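Local coordinates for protein peroxisomal catalase A (Saccharomyces cerevisiae, PDB 1A4E) that probably breaks down the hydrogen peroxide made by peroxisomal oxidases into water and oxygen, using heme as its cofactor in a homotetrameric enzyme, at residues S78-K83 with P324-S329; K204-N209 with Q405-V410; F163-T168 with P462-R467. One frame throughout, in Å; residues are numbered along the deposited sequence.

In the fold
Interactions 1 and 2 work on neighbouring strands of the antiparallel sheet of the catalase barrel: 326-328 pairs with 203-206, Glu327 O lies 2.9 Å from Lys204 N, and the two centres are about 11 Å apart. Interaction 3 lies about 43 Å between centres from either, on the opposite side of the chain's centre from interaction 1, where two helices pack. All three are largely buried, yet their chemistry differs. Interaction 1 relies on neutral hydrogen bonds through one serine hydroxyl; interaction 2 holds a lysine among amide oxygens and a carboxylate, with waters; interaction 3 combines aliphatic helix packing with a salt bridge. Interactions 2 and 3 both touch the third subunit.

Interaction 1 (S78-K83 with P324-S329); sequences SAMFSK and PYQEAS
Ser78 places its hydroxyl between two residues of 324-329 and bonds to both. Its OG donates to the backbone oxygen of Pro324, OG to O 2.7 Å, lying in the carbonyl plane with a C=O...donor angle of 158°. The same OG accepts from the side-chain amide of Gln326, with NE2 3.1 Å away. The bond is nearly straight, with an N-H...O angle of 166°, and the hydroxyl oxygen sits close to the plane of the amide. The glutamine reaches this position because its chain is fully extended beyond CG, which carries NE2 across to the 78-83 loop.

Phe81 comes to the same amide from another direction. Its side chain and that of Gln326 cross at about a right angle, while ring and amide planes are only 22° apart, and CE2 lies 3.5 Å from NE2. Met80 CG covers one face of the phenyl ring, over its centre. The Tyr325 ring lies against the Ser78 backbone, its CD2 3.6 Å from Ser78 N.

The contact joins the loop between strands 59-68 and 87-95 to the short strand 326-328 that pairs with strand 203-206 of the barrel sheet. Within the loop, a 3-10 turn brings Phe81 N to Ser78 O. With Gln326 OE1 bonded weakly to Trp126 NE1, both ends of the buried amide have partners. Ser78 OG accepts from Gln326 while donating to Pro324 O, so one buried hydroxyl is used both ways and its rotation is fixed.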
# COMPACT_ATOMS: atom_id res chain seq x y z
N SER B 78 1.19 33.85 18.14
CA SER B 78 0.39 33.15 17.13
C SER B 78 -0.90 33.89 16.83
O SER B 78 -1.57 34.39 17.73
CB SER B 78 0.02 31.75 17.59
OG SER B 78 1.19 31.02 17.89
N ALA B 79 -1.24 33.96 15.54
CA ALA B 79 -2.43 34.67 15.08
C ALA B 79 -3.75 34.20 15.68
O ALA B 79 -4.64 35.03 15.88
CB ALA B 79 -2.56 34.55 13.57
N MET B 80 -3.89 32.92 16.04
CA MET B 80 -5.13 32.45 16.64
C MET B 80 -5.41 33.09 17.99
O MET B 80 -6.56 33.14 18.43
CB MET B 80 -5.10 30.93 16.78
CG MET B 80 -4.10 30.34 17.76
SD MET B 80 -4.24 28.54 17.87
CE MET B 80 -5.82 28.32 18.64
N PHE B 81 -4.37 33.61 18.65
CA PHE B 81 -4.49 34.27 19.94
C PHE B 81 -4.49 35.79 19.83
O PHE B 81 -4.67 36.45 20.85
CB PHE B 81 -3.34 33.87 20.86
CG PHE B 81 -3.22 32.39 21.18
CD1 PHE B 81 -4.33 31.66 21.61
CD2 PHE B 81 -1.98 31.76 21.07
CE1 PHE B 81 -4.20 30.31 21.94
CE2 PHE B 81 -1.86 30.41 21.40
CZ PHE B 81 -2.96 29.68 21.83
N SER B 82 -4.36 36.40 18.65
CA SER B 82 -4.17 37.84 18.53
C SER B 82 -5.23 38.82 19.01
O SER B 82 -4.87 39.95 19.33
CB SER B 82 -3.86 38.18 17.08
OG SER B 82 -4.94 37.85 16.22
N LYS B 83 -6.53 38.46 19.06
CA LYS B 83 -7.57 39.37 19.52
C LYS B 83 -8.53 38.61 20.42
O LYS B 83 -8.76 37.42 20.23
CB LYS B 83 -8.44 39.97 18.40
CG LYS B 83 -7.80 40.74 17.24
CD LYS B 83 -7.56 39.82 16.02
CE LYS B 83 -6.99 40.54 14.78
NZ LYS B 83 -6.95 39.66 13.63
N PRO B 324 3.54 29.20 13.71
CA PRO B 324 4.55 30.12 14.21
C PRO B 324 4.31 30.57 15.65
O PRO B 324 3.17 30.73 16.08
CB PRO B 324 4.53 31.26 13.22
CG PRO B 324 3.37 31.01 12.30
CD PRO B 324 3.24 29.51 12.32
N TYR B 325 5.44 30.73 16.36
CA TYR B 325 5.56 31.13 17.76
C TYR B 325 5.24 30.03 18.76
O TYR B 325 5.28 30.26 19.97
CB TYR B 325 4.67 32.36 18.08
CG TYR B 325 5.01 33.57 17.21
CD1 TYR B 325 6.16 34.33 17.47
CD2 TYR B 325 4.20 33.89 16.12
CE1 TYR B 325 6.48 35.40 16.63
CE2 TYR B 325 4.52 34.95 15.29
CZ TYR B 325 5.66 35.70 15.55
OH TYR B 325 5.97 36.74 14.70
N GLN B 326 4.92 28.81 18.29
CA GLN B 326 4.71 27.65 19.15
C GLN B 326 5.63 26.55 18.66
O GLN B 326 5.56 26.08 17.52
CB GLN B 326 3.29 27.16 19.09
CG GLN B 326 2.32 28.12 19.73
CD GLN B 326 0.89 27.65 19.69
OE1 GLN B 326 0.56 26.54 20.11
NE2 GLN B 326 -0.02 28.48 19.20
N GLU B 327 6.56 26.19 19.53
CA GLU B 327 7.56 25.18 19.24
C GLU B 327 7.68 24.14 20.34
O GLU B 327 7.15 24.32 21.44
CB GLU B 327 8.92 25.86 19.02
CG GLU B 327 9.13 26.44 17.62
CD GLU B 327 9.23 25.38 16.52
OE1 GLU B 327 10.14 24.57 16.55
OE2 GLU B 327 8.40 25.36 15.61
N ALA B 328 8.34 23.02 20.04
CA ALA B 328 8.53 21.96 21.00
C ALA B 328 9.79 22.18 21.83
O ALA B 328 10.72 22.87 21.39
CB ALA B 328 8.67 20.63 20.28
N SER B 329 9.83 21.64 23.05
CA SER B 329 11.02 21.73 23.87
C SER B 329 11.91 20.50 23.65
O SER B 329 11.54 19.59 22.92
CB SER B 329 10.66 21.81 25.35
OG SER B 329 10.15 20.58 25.85

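Interaction 2 (K204-N209 with Q405-V410); sequences KWSNKN and QQHQEV
Lys204 extends its ammonium group into a cluster of three oxygens from 405-410, and NZ donates to each. Gln408 OE1 lies 2.8 Å from NZ and Gln405 OE1 3.0 Å from it; in both cases the nitrogen stands well above the carbonyl plane, by 53° and 62°. The third acceptor, Glu409 OE1, is 2.8 Å from NZ and is met on its syn lone pair; with opposite charges on the two groups, this bond is also a salt bridge. A bend in the lysine chain at chi3 (-72°) turns the ammonium toward this group.

In the fold, strand 203-206 of the catalase barrel sheet is here met by a type I turn, Gln405 to Gln408, in the loop that precedes strand 411-418.

The amide of Gln408 works at both ends: NE2 donates to a water, 3.0 Å away, that in turn donates to Lys204 O and also bonds to Ser206 OG. Ser206 OG meets the edge of the His407 imidazole, with CE1 3.1 Å from it, while His407 ND1 bonds to Gly210 O. Glu409 OE2 takes a hydrogen bond from a second water and is bonded to Tyr214 OH; Gln405 NE2 bonds to Glu327 OE1.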
# COMPACT_ATOMS: atom_id res chain seq x y z
N LYS B 204 7.57 25.56 24.01
CA LYS B 204 8.17 26.89 24.06
C LYS B 204 7.33 27.83 23.22
O LYS B 204 7.23 27.64 22.01
CB LYS B 204 9.60 26.87 23.53
CG LYS B 204 10.55 26.15 24.49
CD LYS B 204 12.00 26.26 24.04
CE LYS B 204 12.27 25.41 22.81
NZ LYS B 204 13.62 25.61 22.32
N TRP B 205 6.66 28.79 23.85
CA TRP B 205 5.89 29.79 23.12
C TRP B 205 6.63 31.12 23.15
O TRP B 205 7.25 31.47 24.15
CB TRP B 205 4.50 29.96 23.74
CG TRP B 205 3.54 28.77 23.60
CD1 TRP B 205 3.92 27.56 23.06
CD2 TRP B 205 2.22 28.75 24.01
NE1 TRP B 205 2.87 26.79 23.12
CE2 TRP B 205 1.84 27.44 23.68
CE3 TRP B 205 1.31 29.63 24.60
CZ2 TRP B 205 0.54 26.99 23.93
CZ3 TRP B 205 0.01 29.17 24.85
CH2 TRP B 205 -0.37 27.87 24.52
N SER B 206 6.61 31.85 22.03
CA SER B 206 7.32 33.12 21.91
C SER B 206 6.39 34.25 21.51
O SER B 206 5.45 34.01 20.76
CB SER B 206 8.40 33.04 20.87
OG SER B 206 9.33 32.03 21.19
N ASN B 207 6.62 35.47 22.00
CA ASN B 207 5.86 36.61 21.52
C ASN B 207 6.58 37.23 20.32
O ASN B 207 7.65 36.77 19.92
CB ASN B 207 5.69 37.65 22.63
CG ASN B 207 6.94 38.31 23.19
OD1 ASN B 207 7.99 38.46 22.56
ND2 ASN B 207 6.84 38.79 24.43
N LYS B 208 6.02 38.29 19.74
CA LYS B 208 6.62 38.92 18.58
C LYS B 208 7.92 39.66 18.83
O LYS B 208 8.68 39.87 17.88
CB LYS B 208 5.57 39.85 17.97
CG LYS B 208 4.64 38.96 17.16
CD LYS B 208 3.35 39.65 16.78
CE LYS B 208 2.63 38.79 15.75
NZ LYS B 208 1.25 39.22 15.57
N ASN B 209 8.22 40.00 20.09
CA ASN B 209 9.49 40.63 20.45
C ASN B 209 10.66 39.66 20.62
O ASN B 209 11.80 40.09 20.79
CB ASN B 209 9.35 41.41 21.75
CG ASN B 209 8.66 42.75 21.62
OD1 ASN B 209 7.59 42.90 21.03
ND2 ASN B 209 9.22 43.79 22.24
N GLN B 405 14.05 28.56 16.70
CA GLN B 405 14.52 28.27 18.04
C GLN B 405 15.89 28.86 18.40
O GLN B 405 16.34 28.63 19.52
CB GLN B 405 14.55 26.74 18.25
CG GLN B 405 13.16 26.08 18.40
CD GLN B 405 13.19 24.65 18.90
OE1 GLN B 405 14.06 24.26 19.67
NE2 GLN B 405 12.24 23.80 18.51
N GLN B 406 16.53 29.66 17.51
CA GLN B 406 17.86 30.26 17.72
C GLN B 406 18.00 31.15 18.95
O GLN B 406 19.04 31.22 19.61
CB GLN B 406 18.34 31.18 16.61
CG GLN B 406 18.13 30.88 15.16
CD GLN B 406 16.77 31.31 14.62
OE1 GLN B 406 15.75 30.67 14.85
NE2 GLN B 406 16.74 32.39 13.86
N HIS B 407 16.92 31.90 19.18
CA HIS B 407 16.80 32.85 20.28
C HIS B 407 16.64 32.23 21.66
O HIS B 407 16.61 32.92 22.67
CB HIS B 407 15.61 33.76 19.98
CG HIS B 407 14.24 33.07 19.93
ND1 HIS B 407 13.13 33.49 20.53
CD2 HIS B 407 13.92 31.92 19.24
CE1 HIS B 407 12.17 32.66 20.24
NE2 HIS B 407 12.65 31.73 19.46
N GLN B 408 16.53 30.90 21.69
CA GLN B 408 16.30 30.18 22.92
C GLN B 408 17.58 29.58 23.49
O GLN B 408 18.60 30.27 23.52
CB GLN B 408 15.21 29.15 22.61
CG GLN B 408 13.94 29.92 22.23
CD GLN B 408 12.74 29.12 21.77
OE1 GLN B 408 12.88 28.07 21.15
NE2 GLN B 408 11.53 29.61 22.04
N GLU B 409 17.61 28.33 23.96
CA GLU B 409 18.78 27.74 24.61
C GLU B 409 20.00 27.52 23.72
O GLU B 409 19.90 27.37 22.50
CB GLU B 409 18.46 26.39 25.21
CG GLU B 409 17.22 26.30 26.08
CD GLU B 409 15.94 25.83 25.37
OE1 GLU B 409 15.71 26.10 24.19
OE2 GLU B 409 15.14 25.18 26.03
N VAL B 410 21.17 27.55 24.37
CA VAL B 410 22.43 27.23 23.73
C VAL B 410 22.78 25.88 24.34
O VAL B 410 22.74 25.66 25.55
CB VAL B 410 23.52 28.29 24.06
CG1 VAL B 410 24.88 27.91 23.46
CG2 VAL B 410 23.08 29.61 23.43
O HOH W 1 8.87 29.41 20.72
O HOH W 2 13.98 23.12 24.61

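Interaction 3 (F163-T168 with P462-R467); sequences FWDFLT and PQIQQR
Torsions on both helices bring Asp165 and Arg467 together: the aspartate turns CG opposite its backbone N (chi1 -167°), whereas the arginine, with CG beside its own N, bends at chi3 to bring its guanidinium round to the carboxylate. The setting is a helix-helix packing in which helix 160-168 of the catalase domain meets helix 462-473 of the C-terminal helical region. The axes of the two segments approach to 9.5 Å and cross at 43°, with their directions closer to parallel than antiparallel.

The salt bridge runs from Arg467 NH1 to Asp165 OD1, 2.9 Å, and its hydrogen bond is clearly bent. The oxygen is met nearly along its C-O axis, and the carboxylate and guanidinium planes are 62° apart, so the two groups do not form a flat bidentate pair. Ile464 CG1 lies over the centre of one guanidinium face. Arg467 NH2 is also bonded to Gln463 OE1, though that glutamine is poorly ordered and its hold is uncertain.

The carboxylate also faces another subunit: Tyr388 OH of the third subunit bonds to Asp165 OD2, and Asn391 ND2 of that subunit bonds to OD1. The buried charge therefore has partners on both oxygens, which probably favours its ionised form.

Alongside the charges, Ile464 makes apolar contacts across the interface. Its CG2 touches Trp164 CB at 3.8 Å and its CD1 lies 4.0 Å from Asp165 CB; the indole beyond bonds through NE1 to His456 ND1. Next to the salt bridge, Thr168 sets CB against Arg467 CB, 3.9 Å apart, while its OG1 donates back to Trp164 O at 2.7 Å.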
# COMPACT_ATOMS: atom_id res chain seq x y z
N PHE B 163 2.47 -6.31 31.60
CA PHE B 163 2.09 -4.99 32.07
C PHE B 163 2.95 -4.59 33.25
O PHE B 163 3.67 -3.59 33.19
CB PHE B 163 0.62 -5.05 32.43
CG PHE B 163 -0.07 -3.75 32.84
CD1 PHE B 163 0.21 -3.12 34.07
CD2 PHE B 163 -1.02 -3.19 31.99
CE1 PHE B 163 -0.46 -1.96 34.43
CE2 PHE B 163 -1.69 -2.02 32.36
CZ PHE B 163 -1.41 -1.40 33.58
N TRP B 164 2.92 -5.37 34.33
CA TRP B 164 3.68 -5.03 35.51
C TRP B 164 5.16 -5.34 35.43
O TRP B 164 5.94 -4.68 36.13
CB TRP B 164 3.06 -5.72 36.71
CG TRP B 164 1.75 -5.06 37.09
CD1 TRP B 164 0.56 -5.73 36.95
CD2 TRP B 164 1.59 -3.78 37.58
NE1 TRP B 164 -0.35 -4.89 37.36
CE2 TRP B 164 0.20 -3.73 37.74
CE3 TRP B 164 2.37 -2.68 37.92
CZ2 TRP B 164 -0.42 -2.58 38.22
CZ3 TRP B 164 1.74 -1.53 38.41
CH2 TRP B 164 0.36 -1.48 38.56
N ASP B 165 5.61 -6.28 34.58
CA ASP B 165 7.03 -6.54 34.44
C ASP B 165 7.75 -5.35 33.83
O ASP B 165 8.84 -5.01 34.29
CB ASP B 165 7.30 -7.74 33.53
CG ASP B 165 8.73 -8.27 33.58
OD1 ASP B 165 9.37 -8.15 34.61
OD2 ASP B 165 9.20 -8.81 32.59
N PHE B 166 7.16 -4.68 32.84
CA PHE B 166 7.78 -3.51 32.26
C PHE B 166 7.83 -2.38 33.29
O PHE B 166 8.88 -1.77 33.49
CB PHE B 166 7.00 -3.04 31.02
CG PHE B 166 7.62 -1.80 30.39
CD1 PHE B 166 8.68 -1.93 29.48
CD2 PHE B 166 7.16 -0.52 30.74
CE1 PHE B 166 9.28 -0.79 28.95
CE2 PHE B 166 7.76 0.61 30.20
CZ PHE B 166 8.82 0.48 29.31
N LEU B 167 6.70 -2.10 33.95
CA LEU B 167 6.62 -0.99 34.90
C LEU B 167 7.47 -1.12 36.15
O LEU B 167 8.00 -0.13 36.63
CB LEU B 167 5.16 -0.80 35.29
CG LEU B 167 4.22 -0.38 34.14
CD1 LEU B 167 2.78 -0.37 34.63
CD2 LEU B 167 4.63 0.98 33.62
N THR B 168 7.65 -2.34 36.68
CA THR B 168 8.46 -2.55 37.86
C THR B 168 9.95 -2.72 37.57
O THR B 168 10.74 -2.80 38.52
CB THR B 168 7.96 -3.79 38.65
OG1 THR B 168 8.10 -4.94 37.81
CG2 THR B 168 6.52 -3.60 39.12
N PRO B 462 3.66 -14.59 41.01
CA PRO B 462 4.07 -14.23 42.37
C PRO B 462 5.31 -13.35 42.56
O PRO B 462 5.27 -12.45 43.40
CB PRO B 462 4.17 -15.57 43.06
CG PRO B 462 4.44 -16.54 41.93
CD PRO B 462 3.46 -16.03 40.90
N GLN B 463 6.40 -13.57 41.80
CA GLN B 463 7.59 -12.73 41.91
C GLN B 463 7.40 -11.34 41.28
O GLN B 463 8.03 -10.38 41.72
CB GLN B 463 8.82 -13.43 41.26
CG GLN B 463 8.68 -13.89 39.80
CD GLN B 463 9.98 -13.86 39.00
OE1 GLN B 463 10.25 -12.89 38.28
NE2 GLN B 463 10.81 -14.89 39.08
N ILE B 464 6.53 -11.21 40.26
CA ILE B 464 6.19 -9.92 39.67
C ILE B 464 5.27 -9.17 40.63
O ILE B 464 5.43 -7.96 40.79
CB ILE B 464 5.52 -10.16 38.27
CG1 ILE B 464 6.64 -10.47 37.29
CG2 ILE B 464 4.74 -8.95 37.78
CD1 ILE B 464 6.19 -10.75 35.85
N GLN B 465 4.34 -9.86 41.30
CA GLN B 465 3.45 -9.25 42.29
C GLN B 465 4.25 -8.67 43.44
O GLN B 465 3.94 -7.59 43.93
CB GLN B 465 2.48 -10.24 42.89
CG GLN B 465 1.44 -10.79 41.96
CD GLN B 465 0.51 -11.75 42.69
OE1 GLN B 465 0.95 -12.70 43.33
NE2 GLN B 465 -0.80 -11.51 42.61
N GLN B 466 5.30 -9.38 43.87
CA GLN B 466 6.14 -8.92 44.95
C GLN B 466 6.85 -7.63 44.55
O GLN B 466 6.95 -6.72 45.37
CB GLN B 466 7.16 -9.99 45.33
CG GLN B 466 7.95 -9.67 46.61
CD GLN B 466 7.06 -9.24 47.78
OE1 GLN B 466 6.12 -9.94 48.18
NE2 GLN B 466 7.33 -8.06 48.33
N ARG B 467 7.27 -7.54 43.29
CA ARG B 467 7.92 -6.33 42.78
C ARG B 467 6.98 -5.13 42.69
O ARG B 467 7.42 -3.98 42.81
CB ARG B 467 8.48 -6.56 41.41
CG ARG B 467 9.53 -7.64 41.35
CD ARG B 467 10.09 -7.51 39.98
NE ARG B 467 10.40 -8.80 39.40
CZ ARG B 467 10.55 -8.92 38.08
NH1 ARG B 467 10.43 -7.86 37.26
NH2 ARG B 467 10.84 -10.12 37.59